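Local structure of Serine/threonine-protein kinase Tel1 (Chaetomium thermophilum, 6SKY) at residues Asp1925-Tyr1930 against Tyr2742-Ala2747; Ile1920-Asn1923 against Ala1929-Gly1932; Gly2645-Lys2650 against His2770-Val2775; Ile2749-His2754 against Glu2822-Ala2827. The protein probably senses DNA damage as an ATM-subfamily kinase, using ATP to phosphorylate serine or threonine followed by glutamine in its target proteins. All coordinates share one frame; numbering follows the deposited sequence.

Contact 1: residues Asp1925-Tyr1930 against Tyr2742-Ala2747; sequences DDPDAY and YTRTTA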
loop_
_atom_site.group_PDB
_atom_site.type_symbol
_atom_site.label_atom_id
_atom_site.label_comp_id
_atom_site.label_asym_id
_atom_site.label_seq_id
_atom_site.Cartn_x
_atom_site.Cartn_y
_atom_site.Cartn_z
ATOM N N ASP A 1925 5.879 -27.058 12.137
ATOM C CA ASP A 1925 6.090 -26.789 10.718
ATOM C C ASP A 1925 4.750 -26.531 10.033
ATOM O O ASP A 1925 4.212 -27.368 9.312
ATOM C CB ASP A 1925 6.839 -27.947 10.075
ATOM C CG ASP A 1925 7.249 -27.652 8.657
ATOM O OD1 ASP A 1925 7.153 -26.479 8.248
ATOM O OD2 ASP A 1925 7.663 -28.591 7.947
ATOM N N ASP A 1926 4.221 -25.330 10.250
ATOM C CA ASP A 1926 3.032 -24.887 9.563
ATOM C C ASP A 1926 3.175 -23.389 9.369
ATOM O O ASP A 1926 3.685 -22.706 10.264
ATOM C CB ASP A 1926 1.748 -25.192 10.336
ATOM C CG ASP A 1926 0.547 -25.341 9.426
ATOM O OD1 ASP A 1926 0.615 -26.165 8.495
ATOM O OD2 ASP A 1926 -0.465 -24.646 9.636
ATOM N N PRO A 1927 2.749 -22.852 8.227
ATOM C CA PRO A 1927 2.847 -21.403 8.038
ATOM C C PRO A 1927 1.934 -20.600 8.951
ATOM O O PRO A 1927 2.324 -19.509 9.375
ATOM C CB PRO A 1927 2.466 -21.214 6.563
ATOM C CG PRO A 1927 2.545 -22.549 5.950
ATOM C CD PRO A 1927 2.263 -23.535 7.020
ATOM N N ASP A 1928 0.743 -21.099 9.283
ATOM C CA ASP A 1928 -0.289 -20.266 9.882
ATOM C C ASP A 1928 -0.564 -20.537 11.350
ATOM O O ASP A 1928 -1.277 -19.751 11.969
ATOM C CB ASP A 1928 -1.606 -20.426 9.119
ATOM C CG ASP A 1928 -1.455 -20.199 7.640
ATOM O OD1 ASP A 1928 -0.610 -19.377 7.245
ATOM O OD2 ASP A 1928 -2.186 -20.848 6.867
ATOM N N ALA A 1929 -0.039 -21.614 11.924
ATOM C CA ALA A 1929 -0.459 -21.999 13.267
ATOM C C ALA A 1929 -0.024 -20.981 14.312
ATOM O O ALA A 1929 -0.774 -20.686 15.248
ATOM C CB ALA A 1929 0.089 -23.379 13.603
ATOM N N TYR A 1930 1.179 -20.428 14.157
ATOM C CA TYR A 1930 1.719 -19.473 15.118
ATOM C C TYR A 1930 0.769 -18.325 15.395
ATOM O O TYR A 1930 0.728 -17.811 16.515
ATOM C CB TYR A 1930 3.042 -18.930 14.595
ATOM C CG TYR A 1930 3.669 -17.866 15.453
ATOM C CD1 TYR A 1930 4.374 -18.198 16.592
ATOM C CD2 TYR A 1930 3.572 -16.530 15.112
ATOM C CE1 TYR A 1930 4.949 -17.238 17.371
ATOM C CE2 TYR A 1930 4.144 -15.562 15.888
ATOM C CZ TYR A 1930 4.834 -15.923 17.014
ATOM O OH TYR A 1930 5.412 -14.962 17.797
ATOM N N TYR A 2742 -8.318 -30.653 7.083
ATOM C CA TYR A 2742 -9.694 -30.325 7.435
ATOM C C TYR A 2742 -9.899 -28.820 7.540
ATOM O O TYR A 2742 -10.832 -28.269 6.948
ATOM C CB TYR A 2742 -10.053 -31.018 8.740
ATOM C CG TYR A 2742 -11.341 -30.582 9.372
ATOM C CD1 TYR A 2742 -11.352 -29.630 10.360
ATOM C CD2 TYR A 2742 -12.538 -31.139 9.000
ATOM C CE1 TYR A 2742 -12.498 -29.231 10.934
ATOM C CE2 TYR A 2742 -13.690 -30.745 9.576
ATOM C CZ TYR A 2742 -13.663 -29.791 10.547
ATOM O OH TYR A 2742 -14.822 -29.384 11.139
ATOM N N THR A 2743 -9.036 -28.139 8.293
ATOM C CA THR A 2743 -9.216 -26.704 8.491
ATOM C C THR A 2743 -9.091 -25.934 7.183
ATOM O O THR A 2743 -9.870 -25.012 6.921
ATOM C CB THR A 2743 -8.209 -26.185 9.507
ATOM O OG1 THR A 2743 -8.190 -27.046 10.643
ATOM C CG2 THR A 2743 -8.594 -24.830 9.966
ATOM N N ARG A 2744 -8.139 -26.309 6.335
ATOM C CA ARG A 2744 -7.943 -25.587 5.085
ATOM C C ARG A 2744 -9.092 -25.794 4.113
ATOM O O ARG A 2744 -9.542 -24.840 3.472
ATOM C CB ARG A 2744 -6.643 -26.018 4.436
ATOM C CG ARG A 2744 -5.429 -25.389 5.010
ATOM C CD ARG A 2744 -4.230 -26.006 4.393
ATOM N NE ARG A 2744 -2.999 -25.412 4.875
ATOM C CZ ARG A 2744 -1.798 -25.842 4.527
ATOM N NH1 ARG A 2744 -0.719 -25.252 4.997
ATOM N NH2 ARG A 2744 -1.680 -26.868 3.707
ATOM N N THR A 2745 -9.558 -27.030 3.945
ATOM C CA THR A 2745 -10.670 -27.244 3.029
ATOM C C THR A 2745 -11.951 -26.613 3.544
ATOM O O THR A 2745 -12.745 -26.105 2.746
ATOM C CB THR A 2745 -10.864 -28.729 2.771
ATOM O OG1 THR A 2745 -10.887 -29.426 4.008
ATOM C CG2 THR A 2745 -9.735 -29.252 1.962
ATOM N N THR A 2746 -12.152 -26.586 4.862
ATOM C CA THR A 2746 -13.307 -25.888 5.410
ATOM C C THR A 2746 -13.232 -24.394 5.146
ATOM O O THR A 2746 -14.232 -23.776 4.789
ATOM C CB THR A 2746 -13.414 -26.170 6.899
ATOM O OG1 THR A 2746 -13.417 -27.580 7.098
ATOM C CG2 THR A 2746 -14.676 -25.618 7.455
ATOM N N ALA A 2747 -12.051 -23.798 5.295
ATOM C CA ALA A 2747 -11.903 -22.373 5.028
ATOM C C ALA A 2747 -12.181 -22.046 3.567
ATOM O O ALA A 2747 -12.886 -21.077 3.254
ATOM C CB ALA A 2747 -10.505 -21.918 5.417
#
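D1926 and P1927, on an irregular loop whose backbone is extended at D1926 and helical in its angles at P1927, face R2744 on a regular stretch of helix 2732-2755. This is a small meeting of the FAT region with the kinase domain, the two parts that lie against each other in PIKK enzymes. R2744 does nearly all the reaching. Its chain runs straight from CG to NE and carries R2744 NH1 across to the loop, 3.9 Å from D1926 OD1. That separation makes a long salt bridge: the carboxylate oxygen stands well out of the guanidinium plane and no N-H points at it, so charge attraction alone joins the pair. The two side chains run antiparallel alongside one another, their flat ends 24° apart. D1926 brings its carboxylate there with CG roughly anti to the backbone N (chi1 -153°). P1927 meets the same nitrogen differently, its CD lying in the guanidinium plane at the edge, 4.0 Å from R2744 NH1. A third loop acidic group, D1928, adds negative charge nearby without touching R2744, and its OD1 is bridged to R2642 and R2819, while D1925 is held within the FAT region by R2123. D1926 and D1928 thus face arginines of the kinase part, which would probably help keep both ionised. Within the helix, Y2742 O accepts twice from T2746, from opposite faces of its carbonyl plane: from the backbone N at 3.0 Å and from OG1 at 2.7 Å, the hydroxyl standing 35° out of that plane.

Contact 2: residues Ile1920-Asn1923 against Ala1929-Gly1932; sequences IFEN and AYYG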
loop_
_atom_site.group_PDB
_atom_site.type_symbol
_atom_site.label_atom_id
_atom_site.label_comp_id
_atom_site.label_asym_id
_atom_site.label_seq_id
_atom_site.Cartn_x
_atom_site.Cartn_y
_atom_site.Cartn_z
ATOM N N ILE A 1920 5.990 -24.510 21.305
ATOM C CA ILE A 1920 5.493 -25.454 20.312
ATOM C C ILE A 1920 5.226 -24.747 18.991
ATOM O O ILE A 1920 5.691 -25.180 17.934
ATOM C CB ILE A 1920 4.231 -26.164 20.824
ATOM C CG1 ILE A 1920 4.558 -27.061 22.003
ATOM C CG2 ILE A 1920 3.608 -26.974 19.728
ATOM C CD1 ILE A 1920 3.352 -27.560 22.700
ATOM N N PHE A 1921 4.474 -23.650 19.026
ATOM C CA PHE A 1921 4.045 -23.012 17.789
ATOM C C PHE A 1921 5.146 -22.234 17.091
ATOM O O PHE A 1921 5.036 -21.994 15.889
ATOM C CB PHE A 1921 2.860 -22.095 18.054
ATOM C CG PHE A 1921 1.566 -22.819 18.144
ATOM C CD1 PHE A 1921 1.314 -23.895 17.329
ATOM C CD2 PHE A 1921 0.605 -22.439 19.043
ATOM C CE1 PHE A 1921 0.136 -24.566 17.411
ATOM C CE2 PHE A 1921 -0.574 -23.116 19.126
ATOM C CZ PHE A 1921 -0.809 -24.174 18.314
ATOM N N GLU A 1922 6.201 -21.837 17.799
ATOM C CA GLU A 1922 7.329 -21.223 17.110
ATOM C C GLU A 1922 8.072 -22.222 16.240
ATOM O O GLU A 1922 8.707 -21.832 15.259
ATOM C CB GLU A 1922 8.295 -20.613 18.115
ATOM C CG GLU A 1922 7.857 -19.300 18.686
ATOM C CD GLU A 1922 8.686 -18.897 19.881
ATOM O OE1 GLU A 1922 9.582 -19.672 20.271
ATOM O OE2 GLU A 1922 8.443 -17.809 20.438
ATOM N N ASN A 1923 8.013 -23.507 16.584
ATOM C CA ASN A 1923 8.858 -24.507 15.960
ATOM C C ASN A 1923 8.110 -25.520 15.116
ATOM O O ASN A 1923 8.731 -26.159 14.266
ATOM C CB ASN A 1923 9.651 -25.261 17.028
ATOM C CG ASN A 1923 10.471 -24.348 17.883
ATOM O OD1 ASN A 1923 11.519 -23.872 17.467
ATOM N ND2 ASN A 1923 10.005 -24.097 19.091
ATOM N N ALA A 1929 -0.039 -21.614 11.924
ATOM C CA ALA A 1929 -0.459 -21.999 13.267
ATOM C C ALA A 1929 -0.024 -20.981 14.312
ATOM O O ALA A 1929 -0.774 -20.686 15.248
ATOM C CB ALA A 1929 0.089 -23.379 13.603
ATOM N N TYR A 1930 1.179 -20.428 14.157
ATOM C CA TYR A 1930 1.719 -19.473 15.118
ATOM C C TYR A 1930 0.769 -18.325 15.395
ATOM O O TYR A 1930 0.728 -17.811 16.515
ATOM C CB TYR A 1930 3.042 -18.930 14.595
ATOM C CG TYR A 1930 3.669 -17.866 15.453
ATOM C CD1 TYR A 1930 4.374 -18.198 16.592
ATOM C CD2 TYR A 1930 3.572 -16.530 15.112
ATOM C CE1 TYR A 1930 4.949 -17.238 17.371
ATOM C CE2 TYR A 1930 4.144 -15.562 15.888
ATOM C CZ TYR A 1930 4.834 -15.923 17.014
ATOM O OH TYR A 1930 5.412 -14.962 17.797
ATOM N N TYR A 1931 0.000 -17.907 14.399
ATOM C CA TYR A 1931 -0.856 -16.742 14.532
ATOM C C TYR A 1931 -2.113 -17.013 15.335
ATOM O O TYR A 1931 -2.861 -16.075 15.607
ATOM C CB TYR A 1931 -1.237 -16.223 13.155
ATOM C CG TYR A 1931 -0.046 -15.883 12.316
ATOM C CD1 TYR A 1931 0.470 -14.610 12.301
ATOM C CD2 TYR A 1931 0.572 -16.841 11.550
ATOM C CE1 TYR A 1931 1.562 -14.301 11.542
ATOM C CE2 TYR A 1931 1.664 -16.543 10.790
ATOM C CZ TYR A 1931 2.156 -15.273 10.790
ATOM O OH TYR A 1931 3.250 -14.974 10.023
ATOM N N GLY A 1932 -2.364 -18.253 15.720
ATOM C CA GLY A 1932 -3.539 -18.540 16.507
ATOM C C GLY A 1932 -3.347 -18.424 17.982
ATOM O O GLY A 1932 -4.318 -18.476 18.734
#
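The carbonyl oxygen of A1929, which takes the 2.9 Å hydrogen bond from G1932 N, also lies over the centre of one face of the F1921 ring, 4.2 Å above its plane. The i to i+3 bond belongs to the 3-10 turn at 1930-1932, by which the chain, having left helix 1916-1923, folds back onto F1921 and E1922 in this all-helical FAT region. The same ring meets the methyl group of A1929, with F1921 CD1 at 4.0 Å from A1929 CB. Next along, the helix backbone itself is touched. F1921 O sits at the edge of the Y1930 ring, near its plane and 3.9 Å from Y1930 CD1, and lies close to Y1930 CB as well. In Y1930, CG anti to the backbone N (chi1 176°) sends the ring past F1921 O to E1922: the two side chains point the same way, E1922 CG standing 3.8 Å from Y1930 CE1, with carboxylate and ring planes 33° apart. E1922 therefore contributes its aliphatic part here. Beyond the pair, Y1930 stacks on Y1948 and F1921 packs on L1888 of helix 1884-1898. Mostly apolar packing, with two carbonyl oxygens set against the rings, thus holds the turn to the helix, helped perhaps by weak attraction between the aromatic rim of Y1930 and the carbonyl oxygen of F1921; neither charge pairing nor side-chain hydrogen bonding takes part between the segments.

Contact 3: residues Gly2645-Lys2650 against His2770-Val2775; sequences GIRTYK and HKTGEV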
loop_
_atom_site.group_PDB
_atom_site.type_symbol
_atom_site.label_atom_id
_atom_site.label_comp_id
_atom_site.label_asym_id
_atom_site.label_seq_id
_atom_site.Cartn_x
_atom_site.Cartn_y
_atom_site.Cartn_z
ATOM N N GLY A 2645 -8.424 -25.309 -2.285
ATOM C CA GLY A 2645 -9.333 -25.654 -3.356
ATOM C C GLY A 2645 -10.431 -26.508 -2.780
ATOM O O GLY A 2645 -10.486 -26.755 -1.573
ATOM N N ILE A 2646 -11.312 -26.968 -3.657
ATOM C CA ILE A 2646 -12.419 -27.799 -3.223
ATOM C C ILE A 2646 -12.281 -29.171 -3.856
ATOM O O ILE A 2646 -11.601 -29.359 -4.862
ATOM C CB ILE A 2646 -13.791 -27.183 -3.548
ATOM C CG1 ILE A 2646 -14.097 -27.309 -5.029
ATOM C CG2 ILE A 2646 -13.832 -25.740 -3.127
ATOM C CD1 ILE A 2646 -15.551 -27.206 -5.330
ATOM N N ARG A 2647 -12.920 -30.143 -3.221
ATOM C CA ARG A 2647 -13.001 -31.497 -3.736
ATOM C C ARG A 2647 -14.247 -31.619 -4.596
ATOM O O ARG A 2647 -15.327 -31.183 -4.197
ATOM C CB ARG A 2647 -13.048 -32.501 -2.586
ATOM C CG ARG A 2647 -11.745 -32.672 -1.849
ATOM C CD ARG A 2647 -10.876 -33.695 -2.535
ATOM N NE ARG A 2647 -11.610 -34.933 -2.756
ATOM C CZ ARG A 2647 -11.680 -35.927 -1.880
ATOM N NH1 ARG A 2647 -12.382 -37.009 -2.167
ATOM N NH2 ARG A 2647 -11.051 -35.841 -0.724
ATOM N N THR A 2648 -14.095 -32.210 -5.766
ATOM C CA THR A 2648 -15.181 -32.320 -6.722
ATOM C C THR A 2648 -15.735 -33.738 -6.748
ATOM O O THR A 2648 -15.099 -34.689 -6.296
ATOM C CB THR A 2648 -14.704 -31.924 -8.119
ATOM O OG1 THR A 2648 -13.518 -32.654 -8.440
ATOM C CG2 THR A 2648 -14.389 -30.453 -8.173
ATOM N N TYR A 2649 -16.950 -33.862 -7.263
ATOM C CA TYR A 2649 -17.515 -35.156 -7.597
ATOM C C TYR A 2649 -18.199 -35.008 -8.944
ATOM O O TYR A 2649 -18.094 -33.970 -9.598
ATOM C CB TYR A 2649 -18.430 -35.679 -6.479
ATOM C CG TYR A 2649 -19.746 -34.977 -6.274
ATOM C CD1 TYR A 2649 -20.916 -35.698 -6.211
ATOM C CD2 TYR A 2649 -19.818 -33.617 -6.093
ATOM C CE1 TYR A 2649 -22.114 -35.087 -6.013
ATOM C CE2 TYR A 2649 -21.018 -32.997 -5.897
ATOM C CZ TYR A 2649 -22.161 -33.739 -5.855
ATOM O OH TYR A 2649 -23.373 -33.136 -5.654
ATOM N N LYS A 2650 -18.880 -36.049 -9.393
ATOM C CA LYS A 2650 -19.435 -36.072 -10.736
ATOM C C LYS A 2650 -20.922 -36.347 -10.673
ATOM O O LYS A 2650 -21.340 -37.382 -10.157
ATOM C CB LYS A 2650 -18.739 -37.117 -11.597
ATOM C CG LYS A 2650 -19.358 -37.269 -12.947
ATOM C CD LYS A 2650 -18.339 -37.127 -14.026
ATOM C CE LYS A 2650 -18.932 -37.489 -15.353
ATOM N NZ LYS A 2650 -17.871 -37.879 -16.311
ATOM N N HIS A 2770 -12.097 -39.775 5.601
ATOM C CA HIS A 2770 -11.275 -40.304 6.675
ATOM C C HIS A 2770 -10.016 -40.987 6.175
ATOM O O HIS A 2770 -9.476 -41.850 6.866
ATOM C CB HIS A 2770 -12.083 -41.247 7.565
ATOM C CG HIS A 2770 -12.648 -42.436 6.861
ATOM N ND1 HIS A 2770 -13.972 -42.793 6.967
ATOM C CD2 HIS A 2770 -12.068 -43.372 6.075
ATOM C CE1 HIS A 2770 -14.188 -43.887 6.261
ATOM N NE2 HIS A 2770 -13.049 -44.258 5.708
ATOM N N LYS A 2771 -9.536 -40.620 4.993
ATOM C CA LYS A 2771 -8.194 -40.962 4.557
ATOM C C LYS A 2771 -7.290 -39.755 4.423
ATOM O O LYS A 2771 -6.086 -39.881 4.622
ATOM C CB LYS A 2771 -8.230 -41.688 3.213
ATOM C CG LYS A 2771 -8.881 -43.038 3.257
ATOM C CD LYS A 2771 -8.148 -43.970 4.184
ATOM C CE LYS A 2771 -8.891 -45.277 4.326
ATOM N NZ LYS A 2771 -8.308 -46.131 5.394
ATOM N N THR A 2772 -7.845 -38.596 4.084
ATOM C CA THR A 2772 -7.088 -37.370 3.938
ATOM C C THR A 2772 -7.518 -36.274 4.893
ATOM O O THR A 2772 -6.818 -35.266 4.998
ATOM C CB THR A 2772 -7.199 -36.844 2.504
ATOM O OG1 THR A 2772 -8.569 -36.836 2.113
ATOM C CG2 THR A 2772 -6.452 -37.731 1.575
ATOM N N GLY A 2773 -8.634 -36.432 5.583
ATOM C CA GLY A 2773 -9.066 -35.474 6.562
ATOM C C GLY A 2773 -9.893 -34.328 6.032
ATOM O O GLY A 2773 -10.425 -33.563 6.829
ATOM N N GLU A 2774 -10.038 -34.192 4.727
ATOM C CA GLU A 2774 -10.723 -33.039 4.178
ATOM C C GLU A 2774 -12.216 -33.283 4.035
ATOM O O GLU A 2774 -12.689 -34.414 4.061
ATOM C CB GLU A 2774 -10.126 -32.660 2.838
ATOM C CG GLU A 2774 -9.727 -33.792 1.995
ATOM C CD GLU A 2774 -8.573 -33.424 1.115
ATOM O OE1 GLU A 2774 -7.936 -32.392 1.395
ATOM O OE2 GLU A 2774 -8.296 -34.155 0.145
ATOM N N VAL A 2775 -12.956 -32.189 3.896
ATOM C CA VAL A 2775 -14.406 -32.215 3.776
ATOM C C VAL A 2775 -14.789 -32.111 2.312
ATOM O O VAL A 2775 -14.094 -31.494 1.503
ATOM C CB VAL A 2775 -15.061 -31.087 4.597
ATOM C CG1 VAL A 2775 -14.531 -31.098 5.982
ATOM C CG2 VAL A 2775 -14.800 -29.756 3.969
#
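Loop 2645-2650 meets 2770-2775 through R2647 and E2774, the residue before, I2646, turning its side chain away to pack on F2626 and I2749. R2647 then points across. Its chain bends at chi2 (-86°) and again at chi3, which curls the guanidinium toward E2774 rather than letting it run straight out. R2647 NH2 gives E2774 OE2 a salt bridge whose hydrogen bond is weak, 3.3 Å long and bent to 145° at the hydrogen. The oxygen lies at the edge of the guanidinium, near its plane; only R2647 NH2 and E2774 OE2 bond, and the two planes stand 61° apart, unlike a two-pronged pair. The same NH2 has its stronger partner in D2769, at the end of strand 2766-2769; two acids therefore share one arginine nitrogen, and R2647 CD also brushes E2774 OE2 at 3.7 Å. Farther on, Y2649 turns to the active site, touching the bound nucleotide analogue and bonding through OH to the backbone N of D2779, a magnesium ligand. K2650 pairs by its backbone with E2662 as the chain enters strand 2651-2655. R2647 thus ties the approach to this edge strand of the six-stranded antiparallel sheet to the connection of the antiparallel strands 2766-2769 and 2775-2777, with helix 2616-2632 against I2646 and T2648, and helix 2732-2755 against E2774 and V2775.

Contact 4: residues Ile2749-His2754 against Glu2822-Ala2827; sequences ISMLGH and EFTLDA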
loop_
_atom_site.group_PDB
_atom_site.type_symbol
_atom_site.label_atom_id
_atom_site.label_comp_id
_atom_site.label_asym_id
_atom_site.label_seq_id
_atom_site.Cartn_x
_atom_site.Cartn_y
_atom_site.Cartn_z
ATOM N N ILE A 2749 -13.963 -23.740 1.307
ATOM C CA ILE A 2749 -15.358 -23.881 0.912
ATOM C C ILE A 2749 -16.230 -22.853 1.610
ATOM O O ILE A 2749 -17.245 -22.436 1.062
ATOM C CB ILE A 2749 -15.866 -25.309 1.162
ATOM C CG1 ILE A 2749 -17.140 -25.557 0.363
ATOM C CG2 ILE A 2749 -16.146 -25.526 2.623
ATOM C CD1 ILE A 2749 -16.999 -25.350 -1.098
ATOM N N SER A 2750 -15.839 -22.381 2.789
ATOM C CA SER A 2750 -16.617 -21.351 3.460
ATOM C C SER A 2750 -16.570 -20.040 2.692
ATOM O O SER A 2750 -17.608 -19.419 2.443
ATOM C CB SER A 2750 -16.105 -21.170 4.882
ATOM O OG SER A 2750 -16.385 -22.314 5.655
ATOM N N MET A 2751 -15.377 -19.609 2.287
ATOM C CA MET A 2751 -15.287 -18.372 1.514
ATOM C C MET A 2751 -15.957 -18.514 0.157
ATOM O O MET A 2751 -16.709 -17.632 -0.271
ATOM C CB MET A 2751 -13.835 -17.949 1.343
ATOM C CG MET A 2751 -13.254 -17.251 2.540
ATOM S SD MET A 2751 -14.276 -15.907 3.136
ATOM C CE MET A 2751 -14.931 -16.614 4.635
ATOM N N LEU A 2752 -15.700 -19.619 -0.534
ATOM C CA LEU A 2752 -16.252 -19.796 -1.869
ATOM C C LEU A 2752 -17.767 -19.902 -1.843
ATOM O O LEU A 2752 -18.435 -19.430 -2.762
ATOM C CB LEU A 2752 -15.641 -21.031 -2.510
ATOM C CG LEU A 2752 -14.994 -20.820 -3.862
ATOM C CD1 LEU A 2752 -13.875 -21.796 -4.034
ATOM C CD2 LEU A 2752 -16.032 -21.023 -4.916
ATOM N N GLY A 2753 -18.333 -20.516 -0.806
ATOM C CA GLY A 2753 -19.768 -20.598 -0.695
ATOM C C GLY A 2753 -20.426 -19.357 -0.160
ATOM O O GLY A 2753 -21.627 -19.182 -0.356
ATOM N N HIS A 2754 -19.688 -18.500 0.537
ATOM C CA HIS A 2754 -20.206 -17.168 0.811
ATOM C C HIS A 2754 -20.295 -16.350 -0.470
ATOM O O HIS A 2754 -21.319 -15.722 -0.745
ATOM C CB HIS A 2754 -19.331 -16.460 1.839
ATOM C CG HIS A 2754 -19.522 -14.978 1.874
ATOM N ND1 HIS A 2754 -20.694 -14.391 2.293
ATOM C CD2 HIS A 2754 -18.695 -13.965 1.529
ATOM C CE1 HIS A 2754 -20.578 -13.079 2.209
ATOM N NE2 HIS A 2754 -19.375 -12.796 1.746
ATOM N N GLU A 2822 -8.807 -15.503 4.800
ATOM C CA GLU A 2822 -8.329 -14.240 4.247
ATOM C C GLU A 2822 -7.579 -14.439 2.939
ATOM O O GLU A 2822 -7.757 -13.659 2.005
ATOM C CB GLU A 2822 -7.456 -13.519 5.264
ATOM C CG GLU A 2822 -8.250 -12.845 6.353
ATOM C CD GLU A 2822 -7.416 -12.503 7.562
ATOM O OE1 GLU A 2822 -6.179 -12.605 7.482
ATOM O OE2 GLU A 2822 -7.998 -12.139 8.603
ATOM N N PHE A 2823 -6.744 -15.472 2.842
ATOM C CA PHE A 2823 -6.050 -15.736 1.583
ATOM C C PHE A 2823 -7.025 -16.103 0.475
ATOM O O PHE A 2823 -6.892 -15.631 -0.657
ATOM C CB PHE A 2823 -5.026 -16.852 1.758
ATOM C CG PHE A 2823 -3.868 -16.480 2.609
ATOM C CD1 PHE A 2823 -3.265 -15.254 2.479
ATOM C CD2 PHE A 2823 -3.379 -17.357 3.548
ATOM C CE1 PHE A 2823 -2.202 -14.912 3.270
ATOM C CE2 PHE A 2823 -2.319 -17.012 4.339
ATOM C CZ PHE A 2823 -1.733 -15.791 4.198
ATOM N N THR A 2824 -8.012 -16.947 0.779
ATOM C CA THR A 2824 -9.003 -17.315 -0.222
ATOM C C THR A 2824 -9.767 -16.097 -0.708
ATOM O O THR A 2824 -9.909 -15.887 -1.913
ATOM C CB THR A 2824 -9.973 -18.346 0.348
ATOM O OG1 THR A 2824 -9.243 -19.412 0.949
ATOM C CG2 THR A 2824 -10.839 -18.907 -0.737
ATOM N N LEU A 2825 -10.284 -15.289 0.217
ATOM C CA LEU A 2825 -11.079 -14.136 -0.183
ATOM C C LEU A 2825 -10.241 -13.114 -0.930
ATOM O O LEU A 2825 -10.718 -12.490 -1.882
ATOM C CB LEU A 2825 -11.727 -13.499 1.036
ATOM C CG LEU A 2825 -12.613 -12.306 0.727
ATOM C CD1 LEU A 2825 -13.777 -12.738 -0.117
ATOM C CD2 LEU A 2825 -13.086 -11.669 2.000
ATOM N N ASP A 2826 -8.989 -12.937 -0.527
ATOM C CA ASP A 2826 -8.116 -12.010 -1.221
ATOM C C ASP A 2826 -7.837 -12.469 -2.640
ATOM O O ASP A 2826 -7.790 -11.650 -3.558
ATOM C CB ASP A 2826 -6.819 -11.861 -0.445
ATOM C CG ASP A 2826 -5.985 -10.718 -0.933
ATOM O OD1 ASP A 2826 -6.511 -9.877 -1.691
ATOM O OD2 ASP A 2826 -4.797 -10.654 -0.560
ATOM N N ALA A 2827 -7.641 -13.770 -2.847
ATOM C CA ALA A 2827 -7.452 -14.265 -4.204
ATOM C C ALA A 2827 -8.737 -14.207 -5.012
ATOM O O ALA A 2827 -8.689 -14.067 -6.232
ATOM C CB ALA A 2827 -6.919 -15.690 -4.181
#
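Two helices of the kinase domain, 2732-2755 and 2816-2828, pack here through a buried apolar seam centred on M2751, T2824 and L2825. The helices come close: the CA atoms of M2751 and L2825 are 6.2 Å apart. The start of the methionine side chain meets the threonine, M2751 CB lying 3.8 Å from T2824 CG2, and the next carbon continues along it, with M2751 CG 4.1 Å from T2824 CB. T2824 can offer its methyl because CG2 is anti to its backbone N, which leaves OG1 to bond back to C2820 O, one turn earlier in its own helix. A polar hydroxyl is thereby satisfied inside an otherwise greasy interface. In the PIKK fold this seam is extended by the C-terminal FATC region: L2923 of helix 2916-2927 also packs on M2751, and V2916 on L2825, so three helices meet around the methionine. Bends at chi2 (-51°) and chi3 (107°) turn the end of M2751 aside from the opposing helix. Its sulfur passes beside L2825, SD standing 4.1 Å from L2825 CB, while CE continues away from helix 2816-2828. The contact on L2825 is thus to the first carbon of its side chain, not to the branched end. Near the end of helix 2732-2755, H2754 lies against L2923, and its carbonyl oxygen accepts a hydrogen bond from K2909 NZ.

How the contacts relate
Contact 2 lies in the FAT region and shares A1929 and Y1930 with contact 1, their centres 11 Å apart. Contact 1 carries that loop onto helix 2732-2755 of the kinase domain, and the same helix supplies one side of contact 4, centres 14 Å apart. Contact 3, about 15 Å from contact 1, joins the approach to the six-stranded sheet with the turn of the three-stranded one, touching contact 1 at Y2742-V2775 and contact 4 at I2646-I2749. Along the chain contact 2 closes before 3 and 4 open, contact 1 before 4, and contact 3 alternates with 1 and 4. Helix 2732-2755 thus lies between the FAT loop, the strand connections of contact 3 and the FATC-flanked pair.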